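Side-chain contacts in replication protein B (Plasmid RSF1010, PDB 3H20), which acts as the primase of a broad-host-range plasmid, making primers on single-stranded DNA so that the plasmid can replicate in leading-strand mode: residues A[255-260]-A[285-290]; A[117-122]-A[188-193]; A[8-13]-A[42-47]. All coordinates share one frame; numbering follows the deposited sequence.

Interaction 1 (A[255-260]-A[285-290]); sequences RSAEEI and RTVSKV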
loop_
_atom_site.group_PDB
_atom_site.type_symbol
_atom_site.label_atom_id
_atom_site.label_comp_id
_atom_site.label_asym_id
_atom_site.label_seq_id
_atom_site.Cartn_x
_atom_site.Cartn_y
_atom_site.Cartn_z
ATOM N N ARG A 255 20.098 -20.169 -17.916
ATOM C CA ARG A 255 20.101 -21.568 -17.490
ATOM C C ARG A 255 21.376 -22.257 -17.947
ATOM O O ARG A 255 21.893 -21.976 -19.031
ATOM C CB ARG A 255 18.873 -22.326 -18.011
ATOM C CG ARG A 255 17.538 -21.880 -17.420
ATOM C CD ARG A 255 17.467 -22.129 -15.928
ATOM N NE ARG A 255 16.145 -21.827 -15.385
ATOM C CZ ARG A 255 15.813 -21.937 -14.101
ATOM N NH1 ARG A 255 16.702 -22.342 -13.199
ATOM N NH2 ARG A 255 14.582 -21.633 -13.715
ATOM N N SER A 256 21.869 -23.154 -17.102
ATOM C CA SER A 256 23.108 -23.882 -17.343
ATOM C C SER A 256 22.965 -24.901 -18.465
ATOM O O SER A 256 21.864 -25.356 -18.764
ATOM C CB SER A 256 23.545 -24.583 -16.051
ATOM O OG SER A 256 24.328 -25.734 -16.313
ATOM N N ALA A 257 24.090 -25.259 -19.077
ATOM C CA ALA A 257 24.136 -26.353 -20.044
ATOM C C ALA A 257 23.665 -27.662 -19.408
ATOM O O ALA A 257 23.010 -28.468 -20.066
ATOM C CB ALA A 257 25.544 -26.504 -20.605
ATOM N N GLU A 258 23.994 -27.847 -18.124
ATOM C CA GLU A 258 23.570 -29.012 -17.339
ATOM C C GLU A 258 22.071 -28.973 -17.012
ATOM O O GLU A 258 21.385 -29.993 -17.126
ATOM C CB GLU A 258 24.399 -29.138 -16.051
ATOM C CG GLU A 258 24.136 -30.424 -15.256
ATOM C CD GLU A 258 24.848 -30.472 -13.909
ATOM O OE1 GLU A 258 25.299 -29.414 -13.416
ATOM O OE2 GLU A 258 24.948 -31.576 -13.335
ATOM N N GLU A 259 21.582 -27.802 -16.598
ATOM C CA GLU A 259 20.150 -27.575 -16.350
ATOM C C GLU A 259 19.296 -27.923 -17.578
ATOM O O GLU A 259 18.279 -28.609 -17.460
ATOM C CB GLU A 259 19.895 -26.120 -15.934
ATOM C CG GLU A 259 20.120 -25.825 -14.452
ATOM C CD GLU A 259 19.854 -24.368 -14.085
ATOM O OE1 GLU A 259 20.471 -23.466 -14.693
ATOM O OE2 GLU A 259 19.034 -24.123 -13.175
ATOM N N ILE A 260 19.725 -27.455 -18.747
ATOM C CA ILE A 260 19.009 -27.683 -20.003
ATOM C C ILE A 260 19.076 -29.149 -20.437
ATOM O O ILE A 260 18.067 -29.730 -20.851
ATOM C CB ILE A 260 19.535 -26.752 -21.127
ATOM C CG1 ILE A 260 19.228 -25.289 -20.787
ATOM C CG2 ILE A 260 18.937 -27.132 -22.489
ATOM C CD1 ILE A 260 20.050 -24.270 -21.582
ATOM N N ARG A 285 24.981 -31.864 -28.493
ATOM C CA ARG A 285 25.014 -31.122 -29.750
ATOM C C ARG A 285 23.988 -29.987 -29.758
ATOM O O ARG A 285 24.293 -28.868 -30.189
ATOM C CB ARG A 285 24.808 -32.071 -30.933
ATOM C CG ARG A 285 24.988 -31.430 -32.304
ATOM C CD ARG A 285 25.371 -32.452 -33.382
ATOM N NE ARG A 285 24.602 -33.697 -33.297
ATOM C CZ ARG A 285 23.339 -33.843 -33.696
ATOM N NH1 ARG A 285 22.667 -32.818 -34.212
ATOM N NH2 ARG A 285 22.740 -35.017 -33.562
ATOM N N THR A 286 22.782 -30.269 -29.272
ATOM C CA THR A 286 21.751 -29.235 -29.137
ATOM C C THR A 286 22.262 -28.084 -28.284
ATOM O O THR A 286 22.164 -26.918 -28.679
ATOM C CB THR A 286 20.443 -29.798 -28.533
ATOM O OG1 THR A 286 19.867 -30.736 -29.445
ATOM C CG2 THR A 286 19.427 -28.673 -28.265
ATOM N N VAL A 287 22.817 -28.413 -27.118
ATOM C CA VAL A 287 23.308 -27.379 -26.205
ATOM C C VAL A 287 24.516 -26.649 -26.809
ATOM O O VAL A 287 24.623 -25.431 -26.678
ATOM C CB VAL A 287 23.626 -27.942 -24.794
ATOM C CG1 VAL A 287 24.183 -26.853 -23.889
ATOM C CG2 VAL A 287 22.373 -28.547 -24.157
ATOM N N SER A 288 25.394 -27.391 -27.487
ATOM C CA SER A 288 26.574 -26.804 -28.132
ATOM C C SER A 288 26.189 -25.761 -29.186
ATOM O O SER A 288 26.741 -24.665 -29.201
ATOM C CB SER A 288 27.467 -27.881 -28.754
ATOM O OG SER A 288 28.682 -27.323 -29.233
ATOM N N LYS A 289 25.232 -26.112 -30.041
ATOM C CA LYS A 289 24.782 -25.232 -31.121
ATOM C C LYS A 289 24.180 -23.948 -30.576
ATOM O O LYS A 289 24.448 -22.865 -31.083
ATOM C CB LYS A 289 23.766 -25.944 -32.015
ATOM C CG LYS A 289 24.388 -26.952 -32.975
ATOM C CD LYS A 289 23.522 -27.157 -34.222
ATOM C CE LYS A 289 22.114 -27.658 -33.887
ATOM N NZ LYS A 289 21.369 -28.086 -35.126
ATOM N N VAL A 290 23.378 -24.094 -29.528
ATOM C CA VAL A 290 22.739 -22.978 -28.846
ATOM C C VAL A 290 23.773 -22.016 -28.239
ATOM O O VAL A 290 23.666 -20.799 -28.411
ATOM C CB VAL A 290 21.752 -23.532 -27.778
ATOM C CG1 VAL A 290 21.504 -22.539 -26.651
ATOM C CG2 VAL A 290 20.451 -23.963 -28.458
#
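Val287 of helix 279-291 turns both of its methyl groups onto the first turn of helix 257-267, where Ala257 and Ile260 receive them. The two helices belong to the C-terminal helix-bundle domain of the primase, and a capping box of Ser256 and Glu259 begins helix 257-267. Backbones come close here, with Val287 CA 6.3 Å from Ala257 CA, consistent with the small alanine side chain. The valine holds CG1 anti to its backbone N (chi1 178°) and CG2 beside that nitrogen, and the fork is shared between two residues. Val287 CG1 lies 3.6 Å from Ala257 CB, methyl against methyl. Val287 CG2 takes the deeper place, 4.1 Å from Ile260 CG2, where the two branched side chains meet at a slant. Ile260 and Val287 are buried, whereas Ala257 forms the exposed margin, and no hydrogen bond joins the segments: the contact is wholly apolar. Ala251 of helix 239-252 also touches Ile260, and Val290, one turn on from Val287, packs on the same alanine and on Phe244, so helix 239-252 also packs on this core.

The cap holds the start of the helix on the side turned away from Val287. Ser256 OG accepts from Glu258 N at 2.8 Å and, weakly, from Glu259 N at 3.4 Å, taking up two amides of the first turn. Glu259 answers with OE1, whose anti lone pair receives Ser256 N at 2.8 Å in a nearly straight bond (173°). The other carboxylate oxygen serves Arg255, whose NE has a second acidic partner in Glu223 of helix 220-234. Arg255 NH1 forms this salt bridge at 2.9 Å from Glu259 OE2, approaching from above the carboxylate plane, 38° out of it.

Interaction 2 (A[117-122]-A[188-193]); sequences GELRGQ and QQIEQA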
loop_
_atom_site.group_PDB
_atom_site.type_symbol
_atom_site.label_atom_id
_atom_site.label_comp_id
_atom_site.label_asym_id
_atom_site.label_seq_id
_atom_site.Cartn_x
_atom_site.Cartn_y
_atom_site.Cartn_z
ATOM N N GLY A 117 -9.659 -2.068 10.189
ATOM C CA GLY A 117 -8.667 -1.322 9.404
ATOM C C GLY A 117 -8.937 -1.354 7.910
ATOM O O GLY A 117 -8.812 -0.332 7.224
ATOM N N GLU A 118 -9.332 -2.530 7.423
ATOM C CA GLU A 118 -9.693 -2.759 6.022
ATOM C C GLU A 118 -10.742 -1.754 5.511
ATOM O O GLU A 118 -10.509 -1.077 4.508
ATOM C CB GLU A 118 -10.147 -4.220 5.833
ATOM C CG GLU A 118 -11.002 -4.527 4.611
ATOM C CD GLU A 118 -11.440 -5.999 4.534
ATOM O OE1 GLU A 118 -11.062 -6.810 5.410
ATOM O OE2 GLU A 118 -12.161 -6.359 3.575
ATOM N N LEU A 119 -11.879 -1.655 6.199
ATOM C CA LEU A 119 -12.950 -0.743 5.773
ATOM C C LEU A 119 -12.541 0.724 5.932
ATOM O O LEU A 119 -12.822 1.548 5.065
ATOM C CB LEU A 119 -14.269 -1.035 6.506
ATOM C CG LEU A 119 -14.960 -2.373 6.185
ATOM C CD1 LEU A 119 -15.955 -2.770 7.271
ATOM C CD2 LEU A 119 -15.640 -2.372 4.807
ATOM N N ARG A 120 -11.863 1.047 7.029
ATOM C CA ARG A 120 -11.456 2.436 7.276
ATOM C C ARG A 120 -10.477 2.977 6.228
ATOM O O ARG A 120 -10.584 4.129 5.812
ATOM C CB ARG A 120 -10.877 2.587 8.678
ATOM C CG ARG A 120 -11.957 2.601 9.773
ATOM C CD ARG A 120 -11.398 2.965 11.133
ATOM N NE ARG A 120 -10.714 1.828 11.737
ATOM C CZ ARG A 120 -9.398 1.720 11.834
ATOM N NH1 ARG A 120 -8.866 0.649 12.393
ATOM N NH2 ARG A 120 -8.618 2.686 11.376
ATOM N N GLY A 121 -9.530 2.139 5.810
ATOM C CA GLY A 121 -8.546 2.533 4.810
ATOM C C GLY A 121 -9.200 2.768 3.462
ATOM O O GLY A 121 -8.861 3.719 2.759
ATOM N N GLN A 122 -10.148 1.901 3.112
ATOM C CA GLN A 122 -10.920 2.049 1.881
ATOM C C GLN A 122 -11.729 3.337 1.904
ATOM O O GLN A 122 -11.764 4.062 0.908
ATOM C CB GLN A 122 -11.829 0.833 1.662
ATOM C CG GLN A 122 -12.623 0.842 0.353
ATOM C CD GLN A 122 -11.796 0.457 -0.875
ATOM O OE1 GLN A 122 -10.740 -0.174 -0.765
ATOM N NE2 GLN A 122 -12.285 0.829 -2.050
ATOM N N GLN A 188 -19.118 -3.315 -0.643
ATOM C CA GLN A 188 -19.460 -3.565 -2.051
ATOM C C GLN A 188 -18.247 -3.476 -2.981
ATOM O O GLN A 188 -18.075 -4.306 -3.883
ATOM C CB GLN A 188 -20.556 -2.594 -2.513
ATOM C CG GLN A 188 -21.924 -2.890 -1.917
ATOM C CD GLN A 188 -22.518 -4.179 -2.451
ATOM O OE1 GLN A 188 -22.425 -5.233 -1.819
ATOM N NE2 GLN A 188 -23.118 -4.106 -3.627
ATOM N N GLN A 189 -17.408 -2.469 -2.761
ATOM C CA GLN A 189 -16.177 -2.296 -3.542
ATOM C C GLN A 189 -15.173 -3.428 -3.318
ATOM O O GLN A 189 -14.519 -3.882 -4.262
ATOM C CB GLN A 189 -15.532 -0.943 -3.222
ATOM C CG GLN A 189 -16.335 0.241 -3.754
ATOM C CD GLN A 189 -15.846 1.573 -3.224
ATOM O OE1 GLN A 189 -15.193 1.636 -2.186
ATOM N NE2 GLN A 189 -16.174 2.651 -3.934
ATOM N N ILE A 190 -15.045 -3.870 -2.067
ATOM C CA ILE A 190 -14.179 -5.009 -1.732
ATOM C C ILE A 190 -14.731 -6.307 -2.344
ATOM O O ILE A 190 -13.981 -7.097 -2.927
ATOM C CB ILE A 190 -13.947 -5.119 -0.193
ATOM C CG1 ILE A 190 -13.137 -3.910 0.301
ATOM C CG2 ILE A 190 -13.250 -6.427 0.163
ATOM C CD1 ILE A 190 -13.208 -3.638 1.824
ATOM N N GLU A 191 -16.047 -6.501 -2.244
ATOM C CA GLU A 191 -16.708 -7.652 -2.855
ATOM C C GLU A 191 -16.508 -7.693 -4.372
ATOM O O GLU A 191 -16.298 -8.765 -4.946
ATOM C CB GLU A 191 -18.197 -7.686 -2.487
ATOM C CG GLU A 191 -18.451 -8.062 -1.026
ATOM C CD GLU A 191 -19.931 -8.154 -0.662
ATOM O OE1 GLU A 191 -20.759 -7.429 -1.260
ATOM O OE2 GLU A 191 -20.266 -8.955 0.239
ATOM N N GLN A 192 -16.547 -6.523 -5.006
ATOM C CA GLN A 192 -16.310 -6.399 -6.442
ATOM C C GLN A 192 -14.884 -6.836 -6.781
ATOM O O GLN A 192 -14.678 -7.640 -7.694
ATOM C CB GLN A 192 -16.570 -4.955 -6.897
ATOM C CG GLN A 192 -16.182 -4.640 -8.333
ATOM C CD GLN A 192 -17.250 -5.021 -9.333
ATOM O OE1 GLN A 192 -17.060 -5.924 -10.140
ATOM N NE2 GLN A 192 -18.386 -4.323 -9.290
ATOM N N ALA A 193 -13.912 -6.308 -6.034
ATOM C CA ALA A 193 -12.500 -6.659 -6.212
ATOM C C ALA A 193 -12.275 -8.163 -6.084
ATOM O O ALA A 193 -11.512 -8.750 -6.859
ATOM C CB ALA A 193 -11.619 -5.888 -5.200
#
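Gln122 and Gln189 join their amides where the long helix 179-206 crosses the N-terminal part of helix 117-130 at nearly a right angle, a helix-helix packing contact on the surface of the N-terminal primase domain. The axes of the two segments pass 11.3 Å apart, so side chains rather than backbones bridge the gap. The CB of Gln122 points toward helix 179-206, and Gln122 CG continues outward, anti to the backbone N (chi1 -176°), reaching 3.7 Å from Gln189 OE1. A bend at the next bond swings CD round beside the same oxygen. At the tip the amide divides its work: OE1 accepts from Arg125 NH2, one turn further along its own helix, while Gln122 NE2 donates to Gln189 OE1 at 3.0 Å (N-H...O 157°). Replacing Gln122 by an alanine would remove the amide, which is likely to leave Gln189 OE1 without this donor and Arg125 NH2 without this acceptor.

Beside this polar link, Ile190 packs against Glu118 and Leu119. Ile190 CD1 lies 3.7 Å from Glu118 CG and 3.4 Å from Glu118 OE2, and OE2 also nears Ile190 CG2, so both the stem and the carboxylate lie against the isoleucine methyls. Leu119 CD2 also approaches Ile190 CD1 at 4.1 Å, one chain set crosswise to the other. Ala186, one turn before Ile190, extends the patch against both Leu119 and Gln122. The planes of the two joined amides are steeply inclined to each other. Gln122 NE2 reaches Gln189 OE1 from above the carbonyl plane, 55° out of it and not on a lone pair.

Interaction 3 (A[8-13]-A[42-47]); sequences QAIGRQ and AEVLQN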
loop_
_atom_site.group_PDB
_atom_site.type_symbol
_atom_site.label_atom_id
_atom_site.label_comp_id
_atom_site.label_asym_id
_atom_site.label_seq_id
_atom_site.Cartn_x
_atom_site.Cartn_y
_atom_site.Cartn_z
ATOM N N GLN A 8 -7.937 22.744 27.547
ATOM C CA GLN A 8 -9.331 22.702 27.134
ATOM C C GLN A 8 -9.498 22.162 25.698
ATOM O O GLN A 8 -10.417 21.374 25.416
ATOM C CB GLN A 8 -9.974 24.089 27.292
ATOM C CG GLN A 8 -10.127 24.554 28.770
ATOM C CD GLN A 8 -8.807 24.919 29.465
ATOM O OE1 GLN A 8 -7.815 25.279 28.821
ATOM N NE2 GLN A 8 -8.797 24.829 30.793
ATOM N N ALA A 9 -8.612 22.570 24.791
ATOM C CA ALA A 9 -8.684 22.087 23.406
ATOM C C ALA A 9 -8.398 20.588 23.313
ATOM O O ALA A 9 -9.103 19.855 22.607
ATOM C CB ALA A 9 -7.721 22.867 22.502
ATOM N N ILE A 10 -7.348 20.141 23.997
ATOM C CA ILE A 10 -7.002 18.712 24.022
ATOM C C ILE A 10 -8.193 17.908 24.568
ATOM O O ILE A 10 -8.621 16.927 23.956
ATOM C CB ILE A 10 -5.718 18.446 24.860
ATOM C CG1 ILE A 10 -4.491 19.048 24.170
ATOM C CG2 ILE A 10 -5.486 16.917 25.081
ATOM C CD1 ILE A 10 -3.240 19.183 25.105
ATOM N N GLY A 11 -8.720 18.343 25.709
ATOM C CA GLY A 11 -9.886 17.705 26.335
ATOM C C GLY A 11 -11.091 17.568 25.410
ATOM O O GLY A 11 -11.684 16.493 25.334
ATOM N N ARG A 12 -11.463 18.655 24.724
ATOM C CA ARG A 12 -12.554 18.610 23.734
ATOM C C ARG A 12 -12.258 17.717 22.536
ATOM O O ARG A 12 -13.155 17.014 22.072
ATOM C CB ARG A 12 -12.928 20.005 23.222
ATOM C CG ARG A 12 -13.620 20.881 24.238
ATOM C CD ARG A 12 -13.877 22.286 23.683
ATOM N NE ARG A 12 -14.486 23.119 24.719
ATOM C CZ ARG A 12 -14.843 24.394 24.575
ATOM N NH1 ARG A 12 -14.655 25.037 23.425
ATOM N NH2 ARG A 12 -15.401 25.033 25.595
ATOM N N GLN A 13 -11.015 17.746 22.037
ATOM C CA GLN A 13 -10.623 16.906 20.890
ATOM C C GLN A 13 -10.683 15.408 21.224
ATOM O O GLN A 13 -11.252 14.623 20.457
ATOM C CB GLN A 13 -9.245 17.304 20.313
ATOM C CG GLN A 13 -8.798 16.442 19.094
ATOM C CD GLN A 13 -7.618 17.007 18.290
ATOM O OE1 GLN A 13 -7.221 18.174 18.443
ATOM N NE2 GLN A 13 -7.075 16.178 17.383
ATOM N N ALA A 42 -6.698 10.146 29.691
ATOM C CA ALA A 42 -6.215 10.683 30.970
ATOM C C ALA A 42 -4.699 10.895 30.965
ATOM O O ALA A 42 -4.194 11.894 31.519
ATOM C CB ALA A 42 -6.627 9.756 32.131
ATOM N N GLU A 43 -3.976 9.953 30.352
ATOM C CA GLU A 43 -2.519 10.035 30.244
ATOM C C GLU A 43 -2.054 11.127 29.260
ATOM O O GLU A 43 -1.021 11.757 29.490
ATOM C CB GLU A 43 -1.895 8.663 29.905
ATOM C CG GLU A 43 -2.077 7.602 30.998
ATOM C CD GLU A 43 -1.677 6.188 30.564
ATOM O OE1 GLU A 43 -1.743 5.870 29.360
ATOM O OE2 GLU A 43 -1.311 5.385 31.443
ATOM N N VAL A 44 -2.813 11.356 28.186
ATOM C CA VAL A 44 -2.519 12.451 27.240
ATOM C C VAL A 44 -2.564 13.794 27.993
ATOM O O VAL A 44 -1.631 14.595 27.913
ATOM C CB VAL A 44 -3.501 12.486 26.037
ATOM C CG1 VAL A 44 -3.157 13.645 25.084
ATOM C CG2 VAL A 44 -3.485 11.143 25.264
ATOM N N LEU A 45 -3.641 14.007 28.748
ATOM C CA LEU A 45 -3.786 15.205 29.574
ATOM C C LEU A 45 -2.708 15.325 30.655
ATOM O O LEU A 45 -2.178 16.422 30.898
ATOM C CB LEU A 45 -5.215 15.272 30.159
ATOM C CG LEU A 45 -6.287 15.604 29.090
ATOM C CD1 LEU A 45 -7.718 15.331 29.565
ATOM C CD2 LEU A 45 -6.181 17.061 28.634
ATOM N N GLN A 46 -2.358 14.196 31.281
ATOM C CA GLN A 46 -1.298 14.145 32.295
ATOM C C GLN A 46 0.054 14.579 31.726
ATOM O O GLN A 46 0.916 15.089 32.451
ATOM C CB GLN A 46 -1.170 12.713 32.831
ATOM C CG GLN A 46 -0.419 12.562 34.131
ATOM C CD GLN A 46 -0.216 11.101 34.539
ATOM O OE1 GLN A 46 -0.667 10.182 33.857
ATOM N NE2 GLN A 46 0.457 10.890 35.662
ATOM N N ASN A 47 0.241 14.347 30.429
ATOM C CA ASN A 47 1.519 14.643 29.761
ATOM C C ASN A 47 1.550 15.986 29.022
ATOM O O ASN A 47 2.498 16.288 28.302
ATOM C CB ASN A 47 1.894 13.493 28.818
ATOM C CG ASN A 47 2.531 12.332 29.548
ATOM O OD1 ASN A 47 3.701 12.392 29.918
ATOM N ND2 ASN A 47 1.759 11.271 29.778
#
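Ile10 of helix 6-17 packs against Val44 and Leu45 of helix 41-46, two short helices of the N-terminal primase domain that run antiparallel (167° between the segment axes, which come within 10.4 Å). The apolar contacts carry the pair. Ile10 uses its CG2 branch, the one anti to the backbone N, as a single methyl that meets two residues of the other helix. Ile10 CG2 lies 3.6 Å from Leu45 CD2 and 4.0 Å from Val44 CG1. Ile10 and Leu45 run alongside one another head to tail, whereas Ile10 and Val44 meet at an angle. Leu45 starts off to one side of the interface, and Leu45 CD2 then reaches the backbone of helix 6-17, 4.1 Å from Gly11 N.

Hydrogen bonds do not cross the contact but finish helix 41-46. Asn47, the first residue to leave helical geometry, folds its amide back so that Asn47 ND2 donates to Glu43 O at 2.8 Å, from above the carbonyl plane (36° out of it). The same carbonyl also receives a weak bond from the Asn47 backbone N. At the other end of that turn, Glu43 OE1 accepts from Ser40 N, tying the helix to the end of strand 34-40.

Around this pair, Leu7 and Leu14 of helix 6-17 also touch Leu45, with Leu14 touching Val44 too. Ile10 continues onto Leu146 and Phe149, and Gln13 bonds the backbone at Arg145, a diphosphate-pocket residue, and at Ala147. Helix 6-17 thus touches both helix 41-46 and the chain around 145-149, and it reaches Leu168 of strand 167-170 through Arg12 and Gln13, while Trp39 of edge strand 34-40 packs against Val44.

All three contacts join pairs of helices, but their chemistry follows their place. Interaction 1 is buried in the C-terminal helix bundle, purely apolar across the helices, with its polar atoms spent on a helix cap. Interaction 3, partly buried in the N-terminal domain, is likewise apolar and joins two antiparallel helices beside the sheets. Interaction 2, also in the N-terminal domain, lies at the surface: an amide-amide hydrogen bond and a carboxylate side chain join a smaller share of methyl packing. No helix is shared between contacts. The centres of interactions 2 and 3 are 33 Å apart, and those of interactions 1 and 3 stand 72 Å apart on opposite sides of the chain's centre.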